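Local coordinates for protein alkaline serine protease (Pseudoalteromonas sp., PDB 1Y9Z) that cleaves peptide bonds as a cold-adapted subtilisin-like serine protease, probably through a serine nucleophile activated by histidine and aspartate, at residues 65-70 with 206-211; 202-207 with 364-369. All coordinates share one frame; numbering follows the deposited sequence.

Contact 1: 65-70 with 206-211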
loop_
_atom_site.group_PDB
_atom_site.type_symbol
_atom_site.label_atom_id
_atom_site.label_comp_id
_atom_site.label_asym_id
_atom_site.label_seq_id
_atom_site.Cartn_x
_atom_site.Cartn_y
_atom_site.Cartn_z
ATOM N N HIS A 65 0.384 -3.338 10.839
ATOM C CA HIS A 65 0.583 -2.155 10.006
ATOM C C HIS A 65 2.048 -1.816 9.723
ATOM O O HIS A 65 2.435 -1.637 8.563
ATOM C CB HIS A 65 -0.129 -0.958 10.645
ATOM C CG HIS A 65 -0.229 0.239 9.751
ATOM N ND1 HIS A 65 0.711 1.247 9.749
ATOM C CD2 HIS A 65 -1.160 0.589 8.832
ATOM C CE1 HIS A 65 0.362 2.168 8.868
ATOM N NE2 HIS A 65 -0.770 1.792 8.298
ATOM N N GLY A 66 2.855 -1.740 10.776
ATOM C CA GLY A 66 4.262 -1.412 10.618
ATOM C C GLY A 66 5.037 -2.426 9.804
ATOM O O GLY A 66 6.016 -2.083 9.137
ATOM N N THR A 67 4.606 -3.679 9.863
ATOM C CA THR A 67 5.263 -4.746 9.125
ATOM C C THR A 67 4.943 -4.619 7.636
ATOM O O THR A 67 5.791 -4.891 6.785
ATOM C CB THR A 67 4.822 -6.122 9.675
ATOM O OG1 THR A 67 5.308 -6.264 11.018
ATOM C CG2 THR A 67 5.374 -7.255 8.822
ATOM N N HIS A 68 3.723 -4.191 7.322
ATOM C CA HIS A 68 3.319 -4.006 5.934
ATOM C C HIS A 68 4.130 -2.836 5.362
ATOM O O HIS A 68 4.702 -2.928 4.276
ATOM C CB HIS A 68 1.815 -3.721 5.873
ATOM C CG HIS A 68 1.227 -3.846 4.502
ATOM N ND1 HIS A 68 1.338 -2.856 3.548
ATOM C CD2 HIS A 68 0.529 -4.852 3.921
ATOM C CE1 HIS A 68 0.736 -3.247 2.439
ATOM N NE2 HIS A 68 0.236 -4.455 2.639
ATOM N N VAL A 69 4.189 -1.743 6.116
ATOM C CA VAL A 69 4.947 -0.561 5.720
ATOM C C VAL A 69 6.424 -0.926 5.511
ATOM O O VAL A 69 7.028 -0.546 4.506
ATOM C CB VAL A 69 4.813 0.539 6.802
ATOM C CG1 VAL A 69 5.811 1.659 6.558
ATOM C CG2 VAL A 69 3.389 1.092 6.796
ATOM N N ALA A 70 6.990 -1.677 6.451
ATOM C CA ALA A 70 8.388 -2.095 6.367
ATOM C C ALA A 70 8.642 -2.952 5.130
ATOM O O ALA A 70 9.677 -2.814 4.475
ATOM C CB ALA A 70 8.782 -2.863 7.625
ATOM N N LEU A 206 0.296 -5.006 -2.057
ATOM C CA LEU A 206 0.681 -6.275 -1.455
ATOM C C LEU A 206 2.000 -6.119 -0.709
ATOM O O LEU A 206 2.961 -5.561 -1.240
ATOM C CB LEU A 206 0.839 -7.343 -2.539
ATOM C CG LEU A 206 1.324 -8.723 -2.084
ATOM C CD1 LEU A 206 0.278 -9.367 -1.181
ATOM C CD2 LEU A 206 1.589 -9.595 -3.307
ATOM N N SER A 207 2.047 -6.604 0.527
ATOM C CA SER A 207 3.273 -6.534 1.306
ATOM C C SER A 207 3.252 -7.560 2.430
ATOM O O SER A 207 2.294 -8.320 2.584
ATOM C CB SER A 207 3.472 -5.130 1.895
ATOM O OG SER A 207 4.763 -4.998 2.477
ATOM N N THR A 208 4.330 -7.573 3.201
ATOM C CA THR A 208 4.487 -8.466 4.338
ATOM C C THR A 208 3.581 -8.057 5.497
ATOM O O THR A 208 3.328 -6.872 5.713
ATOM C CB THR A 208 5.930 -8.410 4.860
ATOM O OG1 THR A 208 6.303 -7.037 5.039
ATOM C CG2 THR A 208 6.893 -9.056 3.877
ATOM N N VAL A 209 3.075 -9.044 6.226
ATOM C CA VAL A 209 2.279 -8.776 7.420
ATOM C C VAL A 209 2.729 -9.786 8.466
ATOM O O VAL A 209 3.394 -10.769 8.136
ATOM C CB VAL A 209 0.752 -8.925 7.191
ATOM C CG1 VAL A 209 0.265 -7.870 6.204
ATOM C CG2 VAL A 209 0.419 -10.327 6.715
ATOM N N THR A 210 2.392 -9.532 9.724
ATOM C CA THR A 210 2.757 -10.440 10.804
ATOM C C THR A 210 2.398 -11.861 10.381
ATOM O O THR A 210 1.293 -12.114 9.897
ATOM C CB THR A 210 2.008 -10.065 12.085
ATOM O OG1 THR A 210 2.315 -8.705 12.417
ATOM C CG2 THR A 210 2.417 -10.974 13.239
ATOM N N VAL A 211 3.342 -12.781 10.561
ATOM C CA VAL A 211 3.153 -14.169 10.162
ATOM C C VAL A 211 1.798 -14.755 10.544
ATOM O O VAL A 211 1.389 -14.713 11.706
ATOM C CB VAL A 211 4.280 -15.060 10.736
ATOM C CG1 VAL A 211 4.000 -16.530 10.435
ATOM C CG2 VAL A 211 5.618 -14.652 10.125
#
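The carbonyl oxygen of His68 is gripped by the hydroxyl of Ser207, whose OG donates to His68 O over 2.7 Å, in the carbonyl plane and on a lone pair. A weaker bond from Thr72 OG1 reaches the same oxygen. Ser207 swings its hydroxyl opposite its backbone N (chi1 -171°), which aims OG at His68 O, while the strand backbone sets CB over the imidazole of His68. That methylene sits 3.3 Å from the ring centroid, almost along the ring normal, a CH-pi contact that suits a small residue. The ring of Tyr365 stacks on the other face, so the imidazole is sandwiched, while Val209 CG1 lies at its edge, 3.8 Å from His68 CD2. Histidine fits because it is flat enough for this slot and still polar: its NE2 is hydrogen-bonded to Glu363 O and weakly to Ile205 O, which should hold the ring against rotation.

One residue along, Thr208 OG1 donates to Thr67 O over 2.8 Å. It approaches from above the carbonyl plane, 42° out of it. The two hydroxyls of the strand thus engage consecutive carbonyls of the helix. Thr67 uses both branches: its methyl CG2 rests on the backbone at Val209 C, 3.7 Å away, and its hydroxyl is taken up by Asp34 N. Close by, Thr210 N is buried without a partner.

The strand passes the helix at 112°, packing against the side of helix 65-74 turned away from the inhibitor-bound site. On the side that faces the site, His65 bonds Asp30 through ND1 and touches Ser369, as expected for the catalytic triad of the subtilase fold, with the triad histidine at the start of this helix.

Contact 2: 202-207 with 364-369. With PMS (phenylmethanesulfonic acid), chain H.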
loop_
_atom_site.group_PDB
_atom_site.type_symbol
_atom_site.label_atom_id
_atom_site.label_comp_id
_atom_site.label_asym_id
_atom_site.label_seq_id
_atom_site.Cartn_x
_atom_site.Cartn_y
_atom_site.Cartn_z
ATOM N N GLY A 202 -0.949 3.420 -3.497
ATOM C CA GLY A 202 -1.698 3.279 -2.258
ATOM C C GLY A 202 -2.998 2.490 -2.290
ATOM O O GLY A 202 -3.714 2.449 -1.289
ATOM N N GLU A 203 -3.323 1.881 -3.424
ATOM C CA GLU A 203 -4.535 1.071 -3.529
ATOM C C GLU A 203 -4.101 -0.333 -3.929
ATOM O O GLU A 203 -3.341 -0.504 -4.881
ATOM C CB GLU A 203 -5.488 1.641 -4.587
ATOM C CG GLU A 203 -6.738 0.794 -4.874
ATOM C CD GLU A 203 -7.709 0.691 -3.702
ATOM O OE1 GLU A 203 -7.705 1.578 -2.821
ATOM O OE2 GLU A 203 -8.503 -0.273 -3.670
ATOM N N ALA A 204 -4.571 -1.329 -3.185
ATOM C CA ALA A 204 -4.234 -2.725 -3.460
ATOM C C ALA A 204 -2.722 -2.927 -3.439
ATOM O O ALA A 204 -2.121 -3.331 -4.438
ATOM C CB ALA A 204 -4.805 -3.148 -4.816
ATOM N N ILE A 205 -2.116 -2.642 -2.289
ATOM C CA ILE A 205 -0.675 -2.784 -2.119
ATOM C C ILE A 205 -0.344 -4.071 -1.364
ATOM O O ILE A 205 -0.668 -4.215 -0.185
ATOM C CB ILE A 205 -0.085 -1.577 -1.340
ATOM C CG1 ILE A 205 -0.443 -0.264 -2.053
ATOM C CG2 ILE A 205 1.424 -1.728 -1.201
ATOM C CD1 ILE A 205 -0.049 -0.211 -3.522
ATOM N N LEU A 206 0.296 -5.006 -2.057
ATOM C CA LEU A 206 0.681 -6.275 -1.455
ATOM C C LEU A 206 2.000 -6.119 -0.709
ATOM O O LEU A 206 2.961 -5.561 -1.240
ATOM C CB LEU A 206 0.839 -7.343 -2.539
ATOM C CG LEU A 206 1.324 -8.723 -2.084
ATOM C CD1 LEU A 206 0.278 -9.367 -1.181
ATOM C CD2 LEU A 206 1.589 -9.595 -3.307
ATOM N N SER A 207 2.047 -6.604 0.527
ATOM C CA SER A 207 3.273 -6.534 1.306
ATOM C C SER A 207 3.252 -7.560 2.430
ATOM O O SER A 207 2.294 -8.320 2.584
ATOM C CB SER A 207 3.472 -5.130 1.895
ATOM O OG SER A 207 4.763 -4.998 2.477
ATOM N N TYR A 364 -2.940 -7.629 0.928
ATOM C CA TYR A 364 -3.180 -6.391 0.204
ATOM C C TYR A 364 -3.807 -5.384 1.164
ATOM O O TYR A 364 -4.769 -5.704 1.867
ATOM C CB TYR A 364 -4.147 -6.617 -0.961
ATOM C CG TYR A 364 -3.510 -7.188 -2.204
ATOM C CD1 TYR A 364 -3.399 -8.568 -2.394
ATOM C CD2 TYR A 364 -2.999 -6.345 -3.187
ATOM C CE1 TYR A 364 -2.792 -9.090 -3.537
ATOM C CE2 TYR A 364 -2.392 -6.852 -4.324
ATOM C CZ TYR A 364 -2.290 -8.222 -4.497
ATOM O OH TYR A 364 -1.673 -8.703 -5.629
ATOM N N TYR A 365 -3.242 -4.179 1.195
ATOM C CA TYR A 365 -3.736 -3.080 2.026
ATOM C C TYR A 365 -3.960 -1.861 1.137
ATOM O O TYR A 365 -3.348 -1.738 0.077
ATOM C CB TYR A 365 -2.708 -2.645 3.076
ATOM C CG TYR A 365 -2.601 -3.439 4.358
ATOM C CD1 TYR A 365 -1.938 -2.889 5.454
ATOM C CD2 TYR A 365 -3.110 -4.735 4.478
ATOM C CE1 TYR A 365 -1.776 -3.595 6.634
ATOM C CE2 TYR A 365 -2.952 -5.459 5.672
ATOM C CZ TYR A 365 -2.279 -4.877 6.741
ATOM O OH TYR A 365 -2.088 -5.562 7.916
ATOM N N ASN A 366 -4.818 -0.954 1.599
ATOM C CA ASN A 366 -5.098 0.305 0.903
ATOM C C ASN A 366 -4.769 1.425 1.881
ATOM O O ASN A 366 -4.980 1.275 3.085
ATOM C CB ASN A 366 -6.586 0.475 0.582
ATOM C CG ASN A 366 -7.154 -0.634 -0.262
ATOM O OD1 ASN A 366 -8.362 -0.875 -0.227
ATOM N ND2 ASN A 366 -6.313 -1.301 -1.036
ATOM N N GLY A 367 -4.282 2.553 1.374
ATOM C CA GLY A 367 -4.020 3.668 2.263
ATOM C C GLY A 367 -2.881 4.591 1.905
ATOM O O GLY A 367 -1.953 4.210 1.191
ATOM N N THR A 368 -2.961 5.830 2.387
ATOM C CA THR A 368 -1.888 6.781 2.153
ATOM C C THR A 368 -0.696 6.275 2.965
ATOM O O THR A 368 0.445 6.642 2.699
ATOM C CB THR A 368 -2.269 8.219 2.603
ATOM O OG1 THR A 368 -2.774 8.202 3.943
ATOM C CG2 THR A 368 -3.315 8.801 1.670
ATOM N N SER A 369 -0.974 5.413 3.945
ATOM C CA SER A 369 0.068 4.825 4.784
ATOM C C SER A 369 0.878 3.812 3.986
ATOM O O SER A 369 1.967 3.429 4.403
ATOM C CB SER A 369 -0.700 4.403 5.992
ATOM O OG SER A 369 -0.982 5.195 7.032
HETATM C C PMS H . -3.350 5.309 8.576
HETATM S S PMS H . -2.233 6.083 7.382
HETATM C C1 PMS H . -2.982 5.597 10.053
HETATM C C2 PMS H . -3.569 6.752 10.687
HETATM C C3 PMS H . -3.257 7.054 12.050
HETATM C C4 PMS H . -2.345 6.168 12.746
HETATM C C5 PMS H . -1.765 5.033 12.129
HETATM C C6 PMS H . -2.047 4.691 10.770
HETATM O O2S PMS H . -1.837 7.378 7.926
HETATM O O1S PMS H . -2.913 6.260 6.121
#
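Over one face of the Tyr364 ring lies the methylene of Leu206, its CB 3.8 Å from the ring centroid and offset toward the rim, a CH-pi contact. The backbone of Ala204 meets the ring at its edge, where Tyr364 CD2 is 3.4 Å from Ala204 O, an oxygen that also accepts a bond from Trp6 NE1. Tyr364 has CG opposite its own carbonyl carbon (chi1 -81°), and this lays the ring across the neighbouring strand, where Leu206 CD1 adds a branch at 3.9 Å from Tyr364 CE1. With an alanine here, the aromatic lid would be gone and the Leu206 side chain would probably lose its partner on this side of the strand pair, leaving it freer to turn.

Beneath these side chains runs a short antiparallel ladder. Ile205 N donates to Tyr365 O over 2.8 Å, nearly straight at 168°, and Tyr365 N answers to Ile205 O. Ile205 and Tyr365 form the hydrogen-bonded pair and Leu206 with Tyr364 the non-hydrogen-bonded one. The ladder leads, by way of Asn366, into the Gly-Thr-Ser sequence of the subtilases, in which the nucleophilic serine stands at the start of a helix.

Just before that helix, Gly367 holds the N-cap position, and Gly367 N bonds Gly202 O over 2.7 Å. Gly367 has backbone angles that call for glycine, since a CB would jam against the preceding carbonyl oxygen; at Gly202 a CB would probably collide with Gly367 O. Glu203 bends its chain at chi2 to bring its carboxylate beside Asn366, while its OE2 is held by Asn319 N. Ser369 OG is covalently bonded to the sulfur of the phenylmethanesulfonyl group at 1.6 Å. Thr368 OG1 lies close to the sulfonyl oxygen O1S and is also hydrogen-bonded to Gly158 N.

Overall arrangement
The centres of the two contacts lie about 10 Å apart, and strand 205-208 runs through both, with Leu206 and Ser207 shared. Along the chain, helix 65-74 comes first, the 202-211 region next, and strand 362-365 with helix 368-385 last, after the intervening beta-rich region. The middle piece therefore bridges the two others: one side of it meets the histidine helix, and its edge pairs with the strand that leads to the serine helix. The contacts also touch directly, with His65 NE2 3.5 Å from Ser369 CB. Parts far apart in sequence are thus brought into a common core next to the inhibitor-bound site, consistent with positioning the catalytic groups.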